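Local coordinates for protein pyruvate kinase (Pseudomonas aeruginosa, PDB 6QXL) that probably catalyses the last step of glycolysis, passing the phosphate of phosphoenolpyruvate to ADP to give pyruvate and ATP, at residues A[44-49]-A[183-188]; A[32-37]-A[64-69]; A[17-22]-A[49-54]; A[189-194]-A[214-219]. All coordinates share one frame; numbering follows the deposited sequence.

Contact 1 (A[44-49]-A[183-188]); sequences EHRARA and AADMDL
Met186, just past the end of helix 174-185, reaches across to helix 42-58 and rests on the turn formed by His45, Arg46 and Ala49. Its CB points toward that helix, and the chain runs out nearly straight as far as SD. CG passes alongside the aliphatic part of Arg46, 4.3 Å from Arg46 CG. At the sulfur the chain bends (chi3 78°), which turns the methyl onto the helix. There CE sits 3.3 Å from Ala49 CB, a close fit, and 3.6 Å from His45 O. The same methyl is 3.7 Å from Arg46 CA, so the tip touches backbone as much as side chain.

Beside the methionine, at the solvent edge, Arg46 stretches out to Asp185 in a salt bridge. Arg46 NH2 donates to Asp185 OD2 over 2.9 Å, almost straight at 169°. The oxygen lies at the edge of the guanidinium, in its plane, but is itself met on its anti side; a single N-H bond carries the bridge, and the flat groups are turned 76° against each other.

Asp187 closes helix 174-185 in a Schellman motif, and the carbonyls of Met186 and Asp187 accept from Arg53, farther along helix 42-58. Two neighbouring outer helices of the barrel are thus joined on the outside of strands 32-36 and 64-68, with Met186 also touching Leu35 and Ala49 touching Leu65.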
loop_
_atom_site.group_PDB
_atom_site.type_symbol
_atom_site.label_atom_id
_atom_site.label_comp_id
_atom_site.label_asym_id
_atom_site.label_seq_id
_atom_site.Cartn_x
_atom_site.Cartn_y
_atom_site.Cartn_z
ATOM N N GLU A 44 3.267 54.251 -10.877
ATOM C CA GLU A 44 4.442 53.397 -10.615
ATOM C C GLU A 44 4.156 51.946 -11.020
ATOM O O GLU A 44 5.003 51.274 -11.638
ATOM C CB GLU A 44 4.888 53.469 -9.148
ATOM C CG GLU A 44 5.735 54.725 -8.846
ATOM C CD GLU A 44 5.984 55.004 -7.369
ATOM O OE1 GLU A 44 5.049 54.743 -6.547
ATOM O OE2 GLU A 44 7.066 55.519 -7.026
ATOM N N HIS A 45 2.954 51.475 -10.699
ATOM C CA HIS A 45 2.568 50.124 -11.073
ATOM C C HIS A 45 2.424 50.006 -12.588
ATOM O O HIS A 45 2.973 49.078 -13.196
ATOM C CB HIS A 45 1.289 49.696 -10.353
ATOM C CG HIS A 45 1.453 49.600 -8.863
ATOM N ND1 HIS A 45 2.499 48.909 -8.256
ATOM C CD2 HIS A 45 0.715 50.144 -7.864
ATOM C CE1 HIS A 45 2.373 49.034 -6.952
ATOM N NE2 HIS A 45 1.307 49.784 -6.688
ATOM N N ARG A 46 1.712 50.949 -13.199
ATOM C CA ARG A 46 1.547 50.937 -14.656
ATOM C C ARG A 46 2.878 50.895 -15.390
ATOM O O ARG A 46 3.030 50.157 -16.357
ATOM C CB ARG A 46 0.774 52.155 -15.106
ATOM C CG ARG A 46 -0.678 52.085 -14.791
ATOM C CD ARG A 46 -1.390 53.175 -15.584
ATOM N NE ARG A 46 -2.846 53.020 -15.516
ATOM C CZ ARG A 46 -3.634 53.623 -14.630
ATOM N NH1 ARG A 46 -3.124 54.400 -13.636
ATOM N NH2 ARG A 46 -4.945 53.383 -14.677
ATOM N N ALA A 47 3.837 51.679 -14.914
ATOM C CA ALA A 47 5.132 51.746 -15.575
ATOM C C ALA A 47 5.853 50.403 -15.490
ATOM O O ALA A 47 6.388 49.922 -16.496
ATOM C CB ALA A 47 5.983 52.854 -14.970
ATOM N N ARG A 48 5.844 49.812 -14.300
ATOM C CA ARG A 48 6.444 48.498 -14.103
ATOM C C ARG A 48 5.725 47.417 -14.935
ATOM O O ARG A 48 6.369 46.607 -15.603
ATOM C CB ARG A 48 6.438 48.118 -12.622
ATOM C CG ARG A 48 7.420 48.904 -11.781
ATOM C CD ARG A 48 7.111 48.727 -10.316
ATOM N NE ARG A 48 7.949 49.584 -9.467
ATOM C CZ ARG A 48 7.666 49.869 -8.190
ATOM N NH1 ARG A 48 6.578 49.354 -7.595
ATOM N NH2 ARG A 48 8.463 50.651 -7.491
ATOM N N ALA A 49 4.395 47.447 -14.921
ATOM C CA ALA A 49 3.606 46.467 -15.683
ATOM C C ALA A 49 3.963 46.488 -17.162
ATOM O O ALA A 49 4.196 45.423 -17.766
ATOM C CB ALA A 49 2.118 46.700 -15.492
ATOM N N ALA A 183 -6.655 47.088 -11.470
ATOM C CA ALA A 183 -6.176 45.803 -11.961
ATOM C C ALA A 183 -6.846 45.441 -13.280
ATOM O O ALA A 183 -6.165 45.054 -14.244
ATOM C CB ALA A 183 -6.406 44.712 -10.929
ATOM N N ALA A 184 -8.166 45.591 -13.325
ATOM C CA ALA A 184 -8.909 45.370 -14.566
ATOM C C ALA A 184 -8.398 46.265 -15.698
ATOM O O ALA A 184 -8.194 45.800 -16.821
ATOM C CB ALA A 184 -10.402 45.585 -14.339
ATOM N N ASP A 185 -8.138 47.528 -15.375
ATOM C CA ASP A 185 -7.665 48.499 -16.360
ATOM C C ASP A 185 -6.290 48.126 -16.901
ATOM O O ASP A 185 -6.003 48.375 -18.055
ATOM C CB ASP A 185 -7.655 49.911 -15.747
ATOM C CG ASP A 185 -7.364 51.013 -16.755
ATOM O OD1 ASP A 185 -8.150 51.109 -17.722
ATOM O OD2 ASP A 185 -6.334 51.755 -16.578
ATOM N N MET A 186 -5.449 47.522 -16.071
ATOM C CA MET A 186 -4.109 47.106 -16.494
ATOM C C MET A 186 -4.082 45.733 -17.147
ATOM O O MET A 186 -3.015 45.295 -17.566
ATOM C CB MET A 186 -3.164 47.091 -15.286
ATOM C CG MET A 186 -2.900 48.447 -14.651
ATOM S SD MET A 186 -2.051 48.270 -13.077
ATOM C CE MET A 186 -0.398 47.949 -13.678
ATOM N N ASP A 187 -5.235 45.054 -17.238
ATOM C CA ASP A 187 -5.324 43.673 -17.774
ATOM C C ASP A 187 -4.433 42.699 -17.017
ATOM O O ASP A 187 -3.693 41.915 -17.610
ATOM C CB ASP A 187 -4.974 43.612 -19.281
ATOM C CG ASP A 187 -6.093 44.086 -20.157
ATOM O OD1 ASP A 187 -7.227 44.423 -19.670
ATOM O OD2 ASP A 187 -5.821 44.074 -21.372
ATOM N N LEU A 188 -4.485 42.763 -15.694
ATOM C CA LEU A 188 -3.671 41.877 -14.885
ATOM C C LEU A 188 -4.156 40.437 -15.023
ATOM O O LEU A 188 -5.351 40.180 -15.159
ATOM C CB LEU A 188 -3.691 42.316 -13.422
ATOM C CG LEU A 188 -3.079 43.682 -13.093
ATOM C CD1 LEU A 188 -3.003 43.860 -11.596
ATOM C CD2 LEU A 188 -1.698 43.851 -13.719
#

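Contact 2 (A[32-37]-A[64-69]); sequences VARLNF and ALLGDL
Arg34 and Asp68 both turn CG anti to the backbone N (chi1 168° and -160°), and the extended arginine chain rises from the sheet, leaning toward the strand's C-terminal end, to meet the carboxylate two residues farther along the neighbouring strand. Arg34 NE donates to Asp68 OD2 over 2.7 Å; Arg34 NH2 adds a weak bond to the same oxygen at 2.9 Å. That oxygen lies at the guanidinium edge, the two planes standing 83° apart. Thr11 takes Arg34 NH1, Lys221 pairs with Asp68 OD1, and Asn36 CB lies over one guanidinium face, toward its rim. Earlier in the strands, Leu66 CD2 lies 3.7 Å from Arg34 CG, and Val32 CG1 packs 3.8 Å from Leu66 CB.

Five backbone hydrogen bonds join the parallel strands, from Ala33 N to Ala64 O through to Phe37 N to Asp68 O (3.0 Å). The Phe37 ring lies obliquely against Gly67 CA at 3.9 Å.

These are successive strands of a beta-alpha-beta unit in the closed TIM barrel. Nearest atoms of Arg34 lie about 3 Å from a malonate, probably from the crystallisation medium, and about 6 Å from the magnesium, placing the pair in the active-site region at the strands' C-terminal ends, as in other pyruvate kinases.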
loop_
_atom_site.group_PDB
_atom_site.type_symbol
_atom_site.label_atom_id
_atom_site.label_comp_id
_atom_site.label_asym_id
_atom_site.label_seq_id
_atom_site.Cartn_x
_atom_site.Cartn_y
_atom_site.Cartn_z
ATOM N N VAL A 32 6.387 35.174 -12.685
ATOM C CA VAL A 32 5.282 36.063 -12.309
ATOM C C VAL A 32 5.849 37.266 -11.557
ATOM O O VAL A 32 6.677 37.108 -10.664
ATOM C CB VAL A 32 4.268 35.366 -11.391
ATOM C CG1 VAL A 32 3.126 36.300 -10.999
ATOM C CG2 VAL A 32 3.724 34.142 -12.067
ATOM N N ALA A 33 5.391 38.459 -11.925
ATOM C CA ALA A 33 5.744 39.668 -11.218
ATOM C C ALA A 33 4.556 40.076 -10.370
ATOM O O ALA A 33 3.432 40.194 -10.882
ATOM C CB ALA A 33 6.099 40.774 -12.197
ATOM N N ARG A 34 4.802 40.283 -9.073
ATOM C CA ARG A 34 3.751 40.670 -8.144
ATOM C C ARG A 34 3.845 42.174 -7.898
ATOM O O ARG A 34 4.923 42.699 -7.603
ATOM C CB ARG A 34 3.907 39.902 -6.822
ATOM C CG ARG A 34 3.057 40.392 -5.656
ATOM C CD ARG A 34 3.148 39.389 -4.523
ATOM N NE ARG A 34 2.469 39.880 -3.312
ATOM C CZ ARG A 34 3.038 40.558 -2.316
ATOM N NH1 ARG A 34 4.331 40.854 -2.317
ATOM N NH2 ARG A 34 2.296 40.937 -1.291
ATOM N N LEU A 35 2.713 42.847 -8.018
ATOM C CA LEU A 35 2.623 44.269 -7.797
ATOM C C LEU A 35 1.827 44.428 -6.524
ATOM O O LEU A 35 0.619 44.143 -6.503
ATOM C CB LEU A 35 1.916 44.958 -8.966
ATOM C CG LEU A 35 2.407 44.582 -10.363
ATOM C CD1 LEU A 35 1.605 45.408 -11.381
ATOM C CD2 LEU A 35 3.879 44.854 -10.573
ATOM N N ASN A 36 2.498 44.858 -5.457
ATOM C CA ASN A 36 1.854 44.956 -4.158
ATOM C C ASN A 36 1.198 46.313 -4.044
ATOM O O ASN A 36 1.882 47.317 -3.940
ATOM C CB ASN A 36 2.888 44.710 -3.049
ATOM C CG ASN A 36 2.287 44.726 -1.666
ATOM O OD1 ASN A 36 1.065 44.754 -1.493
ATOM N ND2 ASN A 36 3.142 44.720 -0.676
ATOM N N PHE A 37 -0.125 46.344 -4.050
ATOM C CA PHE A 37 -0.838 47.621 -3.997
ATOM C C PHE A 37 -0.770 48.301 -2.646
ATOM O O PHE A 37 -1.144 49.452 -2.545
ATOM C CB PHE A 37 -2.306 47.472 -4.428
ATOM C CG PHE A 37 -2.498 47.137 -5.884
ATOM C CD1 PHE A 37 -1.819 47.829 -6.886
ATOM C CD2 PHE A 37 -3.372 46.125 -6.260
ATOM C CE1 PHE A 37 -2.008 47.523 -8.229
ATOM C CE2 PHE A 37 -3.576 45.807 -7.600
ATOM C CZ PHE A 37 -2.899 46.512 -8.591
ATOM N N ALA A 64 3.451 36.365 -16.123
ATOM C CA ALA A 64 2.169 36.864 -15.663
ATOM C C ALA A 64 2.375 38.048 -14.735
ATOM O O ALA A 64 3.459 38.234 -14.185
ATOM C CB ALA A 64 1.396 35.766 -14.944
ATOM N N LEU A 65 1.306 38.825 -14.568
ATOM C CA LEU A 65 1.265 39.915 -13.633
ATOM C C LEU A 65 0.208 39.639 -12.601
ATOM O O LEU A 65 -0.947 39.388 -12.928
ATOM C CB LEU A 65 0.959 41.244 -14.326
ATOM C CG LEU A 65 1.926 41.730 -15.399
ATOM C CD1 LEU A 65 1.610 43.209 -15.743
ATOM C CD2 LEU A 65 3.389 41.582 -15.007
ATOM N N LEU A 66 0.623 39.703 -11.341
ATOM C CA LEU A 66 -0.253 39.466 -10.221
ATOM C C LEU A 66 -0.347 40.768 -9.445
ATOM O O LEU A 66 0.683 41.369 -9.119
ATOM C CB LEU A 66 0.319 38.345 -9.350
ATOM C CG LEU A 66 -0.493 37.974 -8.115
ATOM C CD1 LEU A 66 -0.333 36.503 -7.829
ATOM C CD2 LEU A 66 -0.077 38.762 -6.900
ATOM N N GLY A 67 -1.583 41.171 -9.146
ATOM C CA GLY A 67 -1.856 42.369 -8.377
ATOM C C GLY A 67 -2.375 41.979 -7.018
ATOM O O GLY A 67 -3.373 41.261 -6.913
ATOM N N ASP A 68 -1.706 42.461 -5.976
ATOM C CA ASP A 68 -1.989 42.050 -4.613
ATOM C C ASP A 68 -2.728 43.162 -3.887
ATOM O O ASP A 68 -2.147 44.202 -3.609
ATOM C CB ASP A 68 -0.658 41.663 -3.907
ATOM C CG ASP A 68 -0.854 40.773 -2.690
ATOM O OD1 ASP A 68 -1.785 41.058 -1.900
ATOM O OD2 ASP A 68 -0.104 39.774 -2.518
ATOM N N LEU A 69 -3.987 42.934 -3.576
ATOM C CA LEU A 69 -4.813 43.896 -2.834
ATOM C C LEU A 69 -4.346 44.011 -1.393
ATOM O O LEU A 69 -4.036 43.011 -0.745
ATOM C CB LEU A 69 -6.293 43.479 -2.815
ATOM C CG LEU A 69 -6.949 43.259 -4.197
ATOM C CD1 LEU A 69 -8.365 42.680 -4.024
ATOM C CD2 LEU A 69 -6.941 44.577 -5.017
#

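Contact 3 (A[17-22]-A[49-54]); sequences NSPEVL and ARLVRE
Pro19 and Leu22 pack against Leu51 and Val52, where two consecutive outer helices of the TIM barrel, 19-28 and 42-58, lie side by side around strand 32-36. No hydrogen bond crosses between the two segments; apolar side chains do all the joining.

In the loop before the first helix, Asn17 offers its backbone to the contact, with Asn17 O 4.2 Å from Leu51 CD2. Its side-chain oxygen is bound by Arg48: Asn17 OD1 accepts from NE of that arginine, one turn before Leu51 on the partner helix, which ties the loop to that helix by a polar link next to the apolar one. Ser18 follows as the N-cap. Its hydroxyl folds back over the first turn, and Ser18 OG accepts from Val21 N over 3.2 Å at 159°; the same amide also makes a weak bond to Ser18 O.

Pro19 begins the helix proper. Its ring meets the leucine obliquely at the exposed edge, Pro19 CG lying 3.8 Å from Leu51 CD2. One turn on, Leu22 comes in from the buried side, its CG beside the backbone N (chi1 -71°) and its two methyls spread across the partner helix. Leu51 CD2 touches both the proline ring and Leu22, with Leu22 CD1 also 3.8 Å away. The first torsion of Leu51 (-145°) is displaced from the staggered anti position and carries CD2 toward both partners. Leu22 and Val52 both continue inward to touch Leu12, and they meet each other at about a right angle, Leu22 CD2 lying 4.2 Å from Val52 CG2.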
loop_
_atom_site.group_PDB
_atom_site.type_symbol
_atom_site.label_atom_id
_atom_site.label_comp_id
_atom_site.label_asym_id
_atom_site.label_seq_id
_atom_site.Cartn_x
_atom_site.Cartn_y
_atom_site.Cartn_z
ATOM N N ASN A 17 12.898 48.389 -9.945
ATOM C CA ASN A 17 12.033 49.361 -10.613
ATOM C C ASN A 17 12.632 49.833 -11.937
ATOM O O ASN A 17 11.895 50.261 -12.811
ATOM C CB ASN A 17 11.817 50.545 -9.673
ATOM C CG ASN A 17 10.964 51.639 -10.262
ATOM O OD1 ASN A 17 9.781 51.412 -10.583
ATOM N ND2 ASN A 17 11.634 52.791 -10.532
ATOM N N SER A 18 13.957 49.764 -12.088
ATOM C CA SER A 18 14.604 50.206 -13.287
ATOM C C SER A 18 14.514 49.159 -14.413
ATOM O O SER A 18 14.387 47.960 -14.156
ATOM C CB SER A 18 16.070 50.492 -13.005
ATOM O OG SER A 18 16.846 49.296 -12.906
ATOM N N PRO A 19 14.610 49.617 -15.670
ATOM C CA PRO A 19 14.665 48.671 -16.773
ATOM C C PRO A 19 15.852 47.720 -16.734
ATOM O O PRO A 19 15.716 46.577 -17.164
ATOM C CB PRO A 19 14.731 49.561 -18.008
ATOM C CG PRO A 19 14.189 50.882 -17.582
ATOM C CD PRO A 19 14.506 51.010 -16.138
ATOM N N GLU A 20 16.990 48.159 -16.204
ATOM C CA GLU A 20 18.157 47.284 -16.178
ATOM C C GLU A 20 17.940 46.082 -15.255
ATOM O O GLU A 20 18.332 44.958 -15.599
ATOM C CB GLU A 20 19.443 48.025 -15.777
ATOM C CG GLU A 20 20.701 47.128 -15.787
ATOM C CD GLU A 20 21.857 47.552 -14.887
ATOM O OE1 GLU A 20 21.760 48.460 -14.023
ATOM O OE2 GLU A 20 22.879 46.886 -15.054
ATOM N N VAL A 21 17.316 46.311 -14.101
ATOM C CA VAL A 21 17.134 45.240 -13.141
ATOM C C VAL A 21 15.999 44.322 -13.588
ATOM O O VAL A 21 16.129 43.094 -13.517
ATOM C CB VAL A 21 16.890 45.787 -11.729
ATOM C CG1 VAL A 21 16.561 44.666 -10.743
ATOM C CG2 VAL A 21 18.125 46.550 -11.256
ATOM N N LEU A 22 14.898 44.907 -14.057
ATOM C CA LEU A 22 13.802 44.101 -14.574
ATOM C C LEU A 22 14.259 43.195 -15.709
ATOM O O LEU A 22 13.940 42.009 -15.727
ATOM C CB LEU A 22 12.647 44.975 -15.028
ATOM C CG LEU A 22 11.890 45.629 -13.874
ATOM C CD1 LEU A 22 10.877 46.626 -14.394
ATOM C CD2 LEU A 22 11.191 44.602 -13.001
ATOM N N ALA A 49 4.395 47.447 -14.921
ATOM C CA ALA A 49 3.606 46.467 -15.683
ATOM C C ALA A 49 3.963 46.488 -17.162
ATOM O O ALA A 49 4.196 45.423 -17.766
ATOM C CB ALA A 49 2.118 46.700 -15.492
ATOM N N ARG A 50 4.045 47.698 -17.726
ATOM C CA ARG A 50 4.379 47.859 -19.136
ATOM C C ARG A 50 5.791 47.350 -19.409
ATOM O O ARG A 50 6.038 46.692 -20.423
ATOM C CB ARG A 50 4.226 49.323 -19.537
ATOM C CG ARG A 50 4.464 49.716 -20.977
ATOM C CD ARG A 50 4.046 51.141 -21.331
ATOM N NE ARG A 50 2.832 51.758 -20.718
ATOM C CZ ARG A 50 1.570 51.361 -20.927
ATOM N NH1 ARG A 50 0.570 51.975 -20.306
ATOM N NH2 ARG A 50 1.307 50.343 -21.744
ATOM N N LEU A 51 6.700 47.624 -18.488
ATOM C CA LEU A 51 8.104 47.309 -18.686
ATOM C C LEU A 51 8.351 45.799 -18.627
ATOM O O LEU A 51 9.154 45.274 -19.401
ATOM C CB LEU A 51 8.929 48.035 -17.615
ATOM C CG LEU A 51 10.319 48.591 -17.902
ATOM C CD1 LEU A 51 10.406 49.277 -19.245
ATOM C CD2 LEU A 51 10.707 49.573 -16.802
ATOM N N VAL A 52 7.669 45.106 -17.722
ATOM C CA VAL A 52 7.866 43.668 -17.592
ATOM C C VAL A 52 7.325 42.983 -18.833
ATOM O O VAL A 52 7.982 42.108 -19.392
ATOM C CB VAL A 52 7.220 43.097 -16.309
ATOM C CG1 VAL A 52 7.338 41.579 -16.265
ATOM C CG2 VAL A 52 7.706 43.703 -15.070
ATOM N N ARG A 53 6.156 43.401 -19.295
ATOM C CA ARG A 53 5.577 42.792 -20.498
ATOM C C ARG A 53 6.424 43.032 -21.734
ATOM O O ARG A 53 6.576 42.141 -22.553
ATOM C CB ARG A 53 4.136 43.261 -20.708
ATOM C CG ARG A 53 3.190 42.567 -19.752
ATOM C CD ARG A 53 1.789 43.113 -19.796
ATOM N NE ARG A 53 0.879 42.186 -19.102
ATOM C CZ ARG A 53 -0.330 42.500 -18.617
ATOM N NH1 ARG A 53 -0.831 43.721 -18.773
ATOM N NH2 ARG A 53 -1.048 41.583 -17.986
ATOM N N GLU A 54 6.993 44.226 -21.845
ATOM C CA GLU A 54 7.882 44.563 -22.959
ATOM C C GLU A 54 9.137 43.715 -22.922
ATOM O O GLU A 54 9.511 43.094 -23.909
ATOM C CB GLU A 54 8.215 46.058 -22.911
ATOM C CG GLU A 54 7.102 46.915 -23.519
ATOM C CD GLU A 54 7.246 48.415 -23.262
ATOM O OE1 GLU A 54 6.261 49.154 -23.493
ATOM O OE2 GLU A 54 8.339 48.843 -22.838
#

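Contact 4 (A[189-194]-A[214-219]); sequences DYVAVS and GKAWLV
Tyr190 and Trp217 stand side by side on the same face of two parallel strands and point the same way. Each keeps CG beside its backbone N, with chi1 of -71° and -85°, so both aromatic chains lean in one direction from the sheet. They do not stack: CD1 and CE1 of the tyrosine lie obliquely against the tryptophan stem, with Tyr190 CE1 3.7 Å from Trp217 CB and 4.1 Å from Trp217 CE3. Val219, next on this face, approaches the same ring obliquely, its CG2 4.0 Å from Tyr190 CD1. Ala192 completes the row, its CB 3.9 Å from Val219 CB.

The other face carries aliphatic groups. Val191 divides its branches: with CG1 anti to the backbone N (chi1 171°), CG2 is directed to Ala216, just before the partner strand, 3.8 Å from Ala216 CB. Its CB meets Leu218 CD2 at 4.1 Å. Val193, Ala216 and Leu218 on this side also touch helix 199-211, which connects the two strands in a beta-alpha-beta unit of the barrel.

Between the faces, four backbone hydrogen bonds alternate from strand to strand, starting with Trp217 N to Asp189 O at 3.0 Å and ending with Val193 N to Val219 O. With the amides paired and the side chains meeting through carbon, polar chemistry is turned outward: Tyr190 OH bonds to Arg414 O, Trp217 makes a cation-pi contact with the Arg414 side chain, and Asp189 pairs with Arg409 and Arg53 and accepts from Leu65 N. Apolar packing thus joins the strands, while polar and aromatic groups reach helix 409-414 and, through Asp189, Arg53 and Leu65.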
loop_
_atom_site.group_PDB
_atom_site.type_symbol
_atom_site.label_atom_id
_atom_site.label_comp_id
_atom_site.label_asym_id
_atom_site.label_seq_id
_atom_site.Cartn_x
_atom_site.Cartn_y
_atom_site.Cartn_z
ATOM N N ASP A 189 -3.208 39.513 -15.001
ATOM C CA ASP A 189 -3.502 38.096 -15.156
ATOM C C ASP A 189 -4.032 37.463 -13.866
ATOM O O ASP A 189 -4.887 36.578 -13.914
ATOM C CB ASP A 189 -2.254 37.396 -15.640
ATOM C CG ASP A 189 -1.692 38.048 -16.887
ATOM O OD1 ASP A 189 -2.370 38.040 -17.921
ATOM O OD2 ASP A 189 -0.611 38.634 -16.822
ATOM N N TYR A 190 -3.524 37.918 -12.718
ATOM C CA TYR A 190 -3.959 37.417 -11.414
ATOM C C TYR A 190 -4.204 38.579 -10.473
ATOM O O TYR A 190 -3.496 39.580 -10.507
ATOM C CB TYR A 190 -2.898 36.482 -10.796
ATOM C CG TYR A 190 -2.773 35.150 -11.476
ATOM C CD1 TYR A 190 -3.671 34.124 -11.212
ATOM C CD2 TYR A 190 -1.761 34.914 -12.390
ATOM C CE1 TYR A 190 -3.551 32.902 -11.842
ATOM C CE2 TYR A 190 -1.637 33.689 -13.021
ATOM C CZ TYR A 190 -2.515 32.693 -12.725
ATOM O OH TYR A 190 -2.397 31.503 -13.377
ATOM N N VAL A 191 -5.199 38.418 -9.616
ATOM C CA VAL A 191 -5.475 39.353 -8.535
ATOM C C VAL A 191 -5.573 38.557 -7.243
ATOM O O VAL A 191 -6.299 37.572 -7.171
ATOM C CB VAL A 191 -6.783 40.108 -8.775
ATOM C CG1 VAL A 191 -7.195 40.916 -7.554
ATOM C CG2 VAL A 191 -6.612 41.032 -9.963
ATOM N N ALA A 192 -4.853 39.008 -6.218
ATOM C CA ALA A 192 -4.820 38.320 -4.930
ATOM C C ALA A 192 -5.601 39.083 -3.891
ATOM O O ALA A 192 -5.402 40.289 -3.709
ATOM C CB ALA A 192 -3.395 38.130 -4.468
ATOM N N VAL A 193 -6.496 38.382 -3.200
ATOM C CA VAL A 193 -7.301 38.959 -2.134
ATOM C C VAL A 193 -6.635 38.673 -0.794
ATOM O O VAL A 193 -6.306 37.533 -0.502
ATOM C CB VAL A 193 -8.713 38.362 -2.156
ATOM C CG1 VAL A 193 -9.561 38.913 -1.024
ATOM C CG2 VAL A 193 -9.356 38.649 -3.489
ATOM N N SER A 194 -6.468 39.720 0.022
ATOM C CA SER A 194 -5.868 39.571 1.347
ATOM C C SER A 194 -6.932 39.379 2.405
ATOM O O SER A 194 -8.049 39.895 2.306
ATOM C CB SER A 194 -5.028 40.782 1.689
ATOM O OG SER A 194 -3.951 40.946 0.792
ATOM N N GLY A 214 -12.737 42.864 -15.669
ATOM C CA GLY A 214 -11.453 42.196 -15.467
ATOM C C GLY A 214 -11.537 40.708 -15.787
ATOM O O GLY A 214 -12.500 40.032 -15.428
ATOM N N LYS A 215 -10.526 40.201 -16.484
ATOM C CA LYS A 215 -10.452 38.786 -16.837
ATOM C C LYS A 215 -9.503 37.990 -15.944
ATOM O O LYS A 215 -9.287 36.800 -16.160
ATOM C CB LYS A 215 -10.024 38.656 -18.308
ATOM C CG LYS A 215 -11.109 39.159 -19.271
ATOM C CD LYS A 215 -12.240 38.134 -19.476
ATOM C CE LYS A 215 -13.518 38.767 -20.023
ATOM N NZ LYS A 215 -13.381 39.051 -21.479
ATOM N N ALA A 216 -8.944 38.632 -14.920
ATOM C CA ALA A 216 -7.949 37.990 -14.071
ATOM C C ALA A 216 -8.531 36.821 -13.298
ATOM O O ALA A 216 -9.728 36.793 -12.976
ATOM C CB ALA A 216 -7.352 38.989 -13.101
ATOM N N TRP A 217 -7.654 35.871 -12.998
ATOM C CA TRP A 217 -7.956 34.794 -12.058
ATOM C C TRP A 217 -7.661 35.264 -10.639
ATOM O O TRP A 217 -6.761 36.069 -10.412
ATOM C CB TRP A 217 -7.142 33.556 -12.411
ATOM C CG TRP A 217 -7.763 32.688 -13.450
ATOM C CD1 TRP A 217 -8.762 33.029 -14.312
ATOM C CD2 TRP A 217 -7.432 31.330 -13.741
ATOM N NE1 TRP A 217 -9.063 31.974 -15.125
ATOM C CE2 TRP A 217 -8.286 30.907 -14.780
ATOM C CE3 TRP A 217 -6.493 30.429 -13.234
ATOM C CZ2 TRP A 217 -8.231 29.622 -15.323
ATOM C CZ3 TRP A 217 -6.451 29.136 -13.765
ATOM C CH2 TRP A 217 -7.312 28.761 -14.815
ATOM N N LEU A 218 -8.425 34.747 -9.697
ATOM C CA LEU A 218 -8.360 35.183 -8.317
ATOM C C LEU A 218 -7.514 34.270 -7.432
ATOM O O LEU A 218 -7.678 33.054 -7.451
ATOM C CB LEU A 218 -9.749 35.254 -7.728
ATOM C CG LEU A 218 -10.579 36.449 -8.133
ATOM C CD1 LEU A 218 -11.934 36.300 -7.460
ATOM C CD2 LEU A 218 -9.936 37.765 -7.708
ATOM N N VAL A 219 -6.642 34.882 -6.628
ATOM C CA VAL A 219 -5.827 34.172 -5.665
ATOM C C VAL A 219 -6.298 34.468 -4.260
ATOM O O VAL A 219 -6.301 35.616 -3.850
ATOM C CB VAL A 219 -4.354 34.566 -5.770
ATOM C CG1 VAL A 219 -3.517 33.698 -4.837
ATOM C CG2 VAL A 219 -3.880 34.443 -7.209
#

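How the contacts relate
Contacts 2 and 4 are the barrel wall itself, neighbouring parallel strands joined by backbone hydrogen bonds; they adjoin in the sheet, where Gly67 O and Ala192 N are 2.8 Å apart. Contacts 1 and 3 belong to the outer layer and share helix 42-58, whose side chains Ala49, Val52 and Arg53 rest on Leu65 of contact 2. Contact 3, the farthest from the chain centre, is only partly buried and purely apolar across its segments, whereas contact 1 is mostly buried yet has a salt bridge on its more exposed side. Only contact 2 has a buried salt bridge directly between its two segments, next to the malonate. Arg53 ties contact 3 to contact 4 through Asp189.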